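PDB 5N40: putative invasin from Yersinia pseudotuberculosis IP 31758, which probably acts as a bacterial surface adhesin, carrying immunoglobulin-like domains and an adhesion domain with a C-type lectin-like fold. Local coordinates for residues V110-D113 / N114-K117; N292-L296 / N297-T301. The protein carries 1 engineered substitution. One frame throughout, in Å; residues are numbered along the deposited sequence.

Contact 1: V110-D113 / N114-K117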
loop_
_atom_site.group_PDB
_atom_site.type_symbol
_atom_site.label_atom_id
_atom_site.label_comp_id
_atom_site.label_asym_id
_atom_site.label_seq_id
_atom_site.Cartn_x
_atom_site.Cartn_y
_atom_site.Cartn_z
ATOM N N VAL A 110 -0.497 -11.391 4.444
ATOM C CA VAL A 110 -0.933 -10.239 3.660
ATOM C C VAL A 110 -1.574 -10.744 2.379
ATOM O O VAL A 110 -0.929 -11.452 1.597
ATOM C CB VAL A 110 0.228 -9.283 3.344
ATOM C CG1 VAL A 110 -0.288 -8.029 2.650
ATOM C CG2 VAL A 110 0.958 -8.908 4.619
ATOM N N LEU A 111 -2.833 -10.367 2.171
ATOM C CA LEU A 111 -3.636 -10.770 1.025
ATOM C C LEU A 111 -4.071 -9.532 0.254
ATOM O O LEU A 111 -4.455 -8.521 0.851
ATOM C CB LEU A 111 -4.876 -11.546 1.476
ATOM C CG LEU A 111 -4.630 -12.803 2.314
ATOM C CD1 LEU A 111 -5.935 -13.452 2.730
ATOM C CD2 LEU A 111 -3.761 -13.798 1.564
ATOM N N THR A 112 -4.025 -9.611 -1.070
ATOM C CA THR A 112 -4.606 -8.579 -1.919
ATOM C C THR A 112 -5.686 -9.210 -2.783
ATOM O O THR A 112 -5.538 -10.354 -3.227
ATOM C CB THR A 112 -3.554 -7.913 -2.806
ATOM O OG1 THR A 112 -2.860 -8.914 -3.553
ATOM C CG2 THR A 112 -2.559 -7.112 -1.954
ATOM N N ASP A 113 -6.774 -8.473 -3.021
ATOM C CA ASP A 113 -7.857 -9.051 -3.819
ATOM C C ASP A 113 -7.379 -9.349 -5.237
ATOM O O ASP A 113 -7.687 -10.409 -5.794
ATOM C CB ASP A 113 -9.097 -8.142 -3.807
ATOM C CG ASP A 113 -8.878 -6.787 -4.470
ATOM O OD1 ASP A 113 -7.763 -6.235 -4.422
ATOM O OD2 ASP A 113 -9.862 -6.253 -5.034
ATOM N N ASN A 114 -6.611 -8.436 -5.827
ATOM C CA ASN A 114 -5.838 -8.722 -7.031
ATOM C C ASN A 114 -4.572 -7.891 -6.950
ATOM O O ASN A 114 -4.635 -6.700 -6.630
ATOM C CB ASN A 114 -6.622 -8.400 -8.311
ATOM C CG ASN A 114 -5.947 -8.949 -9.565
ATOM O OD1 ASN A 114 -4.731 -8.844 -9.736
ATOM N ND2 ASN A 114 -6.743 -9.553 -10.441
ATOM N N ALA A 115 -3.432 -8.514 -7.241
ATOM C CA ALA A 115 -2.150 -7.857 -7.027
ATOM C C ALA A 115 -1.818 -6.841 -8.105
ATOM O O ALA A 115 -0.905 -6.036 -7.901
ATOM C CB ALA A 115 -1.024 -8.888 -6.948
ATOM N N ARG A 116 -2.531 -6.852 -9.232
ATOM C CA ARG A 116 -2.230 -5.963 -10.348
ATOM C C ARG A 116 -3.525 -5.369 -10.871
ATOM O O ARG A 116 -4.415 -6.104 -11.310
ATOM C CB ARG A 116 -1.496 -6.705 -11.466
ATOM C CG ARG A 116 -1.199 -5.826 -12.674
ATOM C CD ARG A 116 -0.452 -6.568 -13.757
ATOM N NE ARG A 116 -0.280 -5.699 -14.910
ATOM C CZ ARG A 116 -0.057 -6.114 -16.152
ATOM N NH1 ARG A 116 0.020 -7.413 -16.424
ATOM N NH2 ARG A 116 0.073 -5.223 -17.122
ATOM N N LYS A 117 -3.625 -4.045 -10.828
ATOM C CA LYS A 117 -4.776 -3.339 -11.363
ATOM C C LYS A 117 -4.266 -2.144 -12.157
ATOM O O LYS A 117 -3.059 -1.987 -12.368
ATOM C CB LYS A 117 -5.744 -2.924 -10.245
ATOM C CG LYS A 117 -6.345 -4.086 -9.456
ATOM C CD LYS A 117 -7.493 -3.607 -8.556
ATOM C CE LYS A 117 -8.073 -4.745 -7.704
ATOM N NZ LYS A 117 -9.282 -4.348 -6.903
HETATM O O HOH W 1 -9.342 -11.013 -8.687
#

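Contact 2: N292-L296 / N297-T301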
loop_
_atom_site.group_PDB
_atom_site.type_symbol
_atom_site.label_atom_id
_atom_site.label_comp_id
_atom_site.label_asym_id
_atom_site.label_seq_id
_atom_site.Cartn_x
_atom_site.Cartn_y
_atom_site.Cartn_z
ATOM N N ASN A 292 -11.477 12.249 -33.479
ATOM C CA ASN A 292 -12.705 12.905 -33.033
ATOM C C ASN A 292 -13.380 12.142 -31.901
ATOM O O ASN A 292 -14.105 12.740 -31.095
ATOM C CB ASN A 292 -13.665 13.064 -34.212
ATOM C CG ASN A 292 -13.221 14.137 -35.186
ATOM O OD1 ASN A 292 -12.528 15.086 -34.814
ATOM N ND2 ASN A 292 -13.630 14.000 -36.441
ATOM N N LEU A 293 -13.173 10.826 -31.830
ATOM C CA LEU A 293 -13.709 10.047 -30.724
ATOM C C LEU A 293 -12.945 10.327 -29.433
ATOM O O LEU A 293 -13.540 10.367 -28.349
ATOM C CB LEU A 293 -13.652 8.561 -31.077
ATOM C CG LEU A 293 -14.823 7.664 -30.690
ATOM C CD1 LEU A 293 -16.121 8.165 -31.294
ATOM C CD2 LEU A 293 -14.540 6.248 -31.163
ATOM N N TYR A 294 -11.631 10.537 -29.533
ATOM C CA TYR A 294 -10.763 10.787 -28.379
ATOM C C TYR A 294 -9.947 12.050 -28.632
ATOM O O TYR A 294 -8.732 11.984 -28.858
ATOM C CB TYR A 294 -9.838 9.594 -28.128
ATOM C CG TYR A 294 -10.558 8.269 -28.040
ATOM C CD1 TYR A 294 -11.171 7.865 -26.864
ATOM C CD2 TYR A 294 -10.630 7.423 -29.142
ATOM C CE1 TYR A 294 -11.837 6.647 -26.786
ATOM C CE2 TYR A 294 -11.290 6.211 -29.072
ATOM C CZ TYR A 294 -11.893 5.827 -27.896
ATOM O OH TYR A 294 -12.549 4.611 -27.842
ATOM N N PRO A 295 -10.582 13.220 -28.601
ATOM C CA PRO A 295 -9.924 14.451 -29.054
ATOM C C PRO A 295 -9.045 15.053 -27.962
ATOM O O PRO A 295 -8.976 14.556 -26.840
ATOM C CB PRO A 295 -11.111 15.355 -29.390
ATOM C CG PRO A 295 -12.148 14.969 -28.392
ATOM C CD PRO A 295 -11.960 13.477 -28.141
ATOM N N LEU A 296 -8.356 16.144 -28.313
ATOM C CA LEU A 296 -7.604 16.936 -27.332
ATOM C C LEU A 296 -6.525 16.098 -26.643
ATOM O O LEU A 296 -6.275 16.235 -25.444
ATOM C CB LEU A 296 -8.548 17.553 -26.297
ATOM C CG LEU A 296 -9.836 18.152 -26.855
ATOM C CD1 LEU A 296 -10.722 18.605 -25.726
ATOM C CD2 LEU A 296 -9.550 19.304 -27.818
ATOM N N ASN A 297 -5.872 15.237 -27.425
ATOM C CA ASN A 297 -4.817 14.326 -26.980
ATOM C C ASN A 297 -5.329 13.207 -26.082
ATOM O O ASN A 297 -4.539 12.566 -25.367
ATOM C CB ASN A 297 -3.683 15.066 -26.268
ATOM C CG ASN A 297 -2.379 14.312 -26.349
ATOM O OD1 ASN A 297 -2.118 13.627 -27.335
ATOM N ND2 ASN A 297 -1.558 14.419 -25.310
ATOM N N GLN A 298 -6.633 12.938 -26.098
ATOM C CA GLN A 298 -7.142 11.783 -25.377
ATOM C C GLN A 298 -6.784 10.472 -26.066
ATOM O O GLN A 298 -6.937 9.410 -25.455
ATOM C CB GLN A 298 -8.654 11.926 -25.178
ATOM C CG GLN A 298 -8.981 12.965 -24.100
ATOM C CD GLN A 298 -10.456 13.195 -23.883
ATOM O OE1 GLN A 298 -11.000 12.846 -22.832
ATOM N NE2 GLN A 298 -11.110 13.815 -24.858
ATOM N N ILE A 299 -6.267 10.513 -27.294
ATOM C CA ILE A 299 -5.627 9.323 -27.843
ATOM C C ILE A 299 -4.525 8.863 -26.901
ATOM O O ILE A 299 -4.299 7.657 -26.736
ATOM C CB ILE A 299 -5.099 9.604 -29.264
ATOM C CG1 ILE A 299 -6.275 9.743 -30.253
ATOM C CG2 ILE A 299 -4.145 8.512 -29.732
ATOM C CD1 ILE A 299 -7.050 8.457 -30.496
ATOM N N GLN A 300 -3.855 9.805 -26.238
ATOM C CA GLN A 300 -2.847 9.486 -25.232
ATOM C C GLN A 300 -3.444 9.328 -23.833
ATOM O O GLN A 300 -3.162 8.339 -23.144
ATOM C CB GLN A 300 -1.760 10.568 -25.221
ATOM C CG GLN A 300 -0.590 10.267 -24.266
ATOM C CD GLN A 300 0.207 11.511 -23.897
ATOM O OE1 GLN A 300 0.656 12.259 -24.762
ATOM N NE2 GLN A 300 0.385 11.734 -22.600
ATOM N N THR A 301 -4.253 10.289 -23.381
ATOM C CA THR A 301 -4.654 10.303 -21.978
ATOM C C THR A 301 -5.818 9.362 -21.664
ATOM O O THR A 301 -6.040 9.052 -20.491
ATOM C CB THR A 301 -4.990 11.736 -21.543
ATOM O OG1 THR A 301 -5.927 12.327 -22.453
ATOM C CG2 THR A 301 -3.728 12.584 -21.514
HETATM O O HOH W 2 -5.331 15.033 -23.363
#

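Contact 1: V110-D113 / N114-K117
Asp113 and Asn114 adjoin where strand 106-112 ends, and the chain bends there through a helical Asp113 backbone before strand 116-118 begins. The bend brings Asp113 and Lys117 together. Their side chains cross at about a right angle. The Lys117 chain is extended beyond CG, and its NZ lies 2.7 Å from Asp113 OD2 in a salt bridge. The ammonium meets the syn side of the carboxylate, 20° out of its plane. Lys117 NZ also donates to the carbonyl of Ala122. The other carboxylate oxygen turns back on the chain: Asp113 OD1 takes a weak, bent bond from Asn114 N at 2.9 Å, and a second hydrogen bond from Ser124 N. Chi1 of 65° sets the Asp113 CG between its own N and C, close to that following amide. Nearer the strand, Thr112 OG1 lies 3.7 Å from Ala115 CA. Asn114 CG stands anti to N (chi1 -168°), and Asn114 OD1 accepts a nearly straight bond from Arg116 N at 3.0 Å. That bond closes an Asx turn. The bent segment carries the chain from an edge strand of one sheet to an edge strand of another, a strand switch familiar from immunoglobulin-like beta sandwiches.

Contact 2: N292-L296 / N297-T301
Pro295 and Gln298 close a type I' beta turn, which joins helix 284-293 to helix 298-301 in the C-type lectin-like domain. Gln298 N donates to Pro295 O at 2.9 Å. The extended Gln298 side chain runs alongside Pro295 and returns NE2 to the same carbonyl, where it donates to Pro295 O at 3.0 Å. The two N-H groups come from opposite faces of the carbonyl plane, so the oxygen is gripped from both sides. Gln298 CG sits beside its own N, anti to C (chi1 -74°). This brings NE2 to 3.4 Å from Pro295 CD. The acceptor lies nearly in the Gln298 amide plane, which helps to set the rotation of that amide. Next to the turn, the Tyr294 and Ile299 side chains cross at about a right angle. Ile299 CD1 packs 3.8 Å from Tyr294 CB and meets the ring obliquely. Leu296 and Asn297 both have positive phi, the left-handed conformation of the two central residues of a type I' turn. Asn297 OD1 bonds to Thr307 OG1, while its ND2 donates to Gln300 OE1 at 3.1 Å. A water bridges Leu296 O, 2.6 Å away, and Thr301 OG1, 2.9 Å away.

Contact 1 comes first along the chain and closes before contact 2 opens. Their centres are 31 Å apart, and their nearest atoms about 14 Å apart, so they do not touch. They share no sheet or helix. Residues 110-117 join edge strands of two sheets in the middle, immunoglobulin-like part of an elongated chain. Residues 292-301 join two helices of the adhesion domain nearer the C-terminus. Contact 1 nonetheless lies towards that domain: Arg116 forms a salt bridge with Asp223 and touches Trp230. In contact 2, Leu293 and Tyr294 touch Ala239 and Leu237 of strand 236-239. Each is a surface bend within its own module of the probable adhesin.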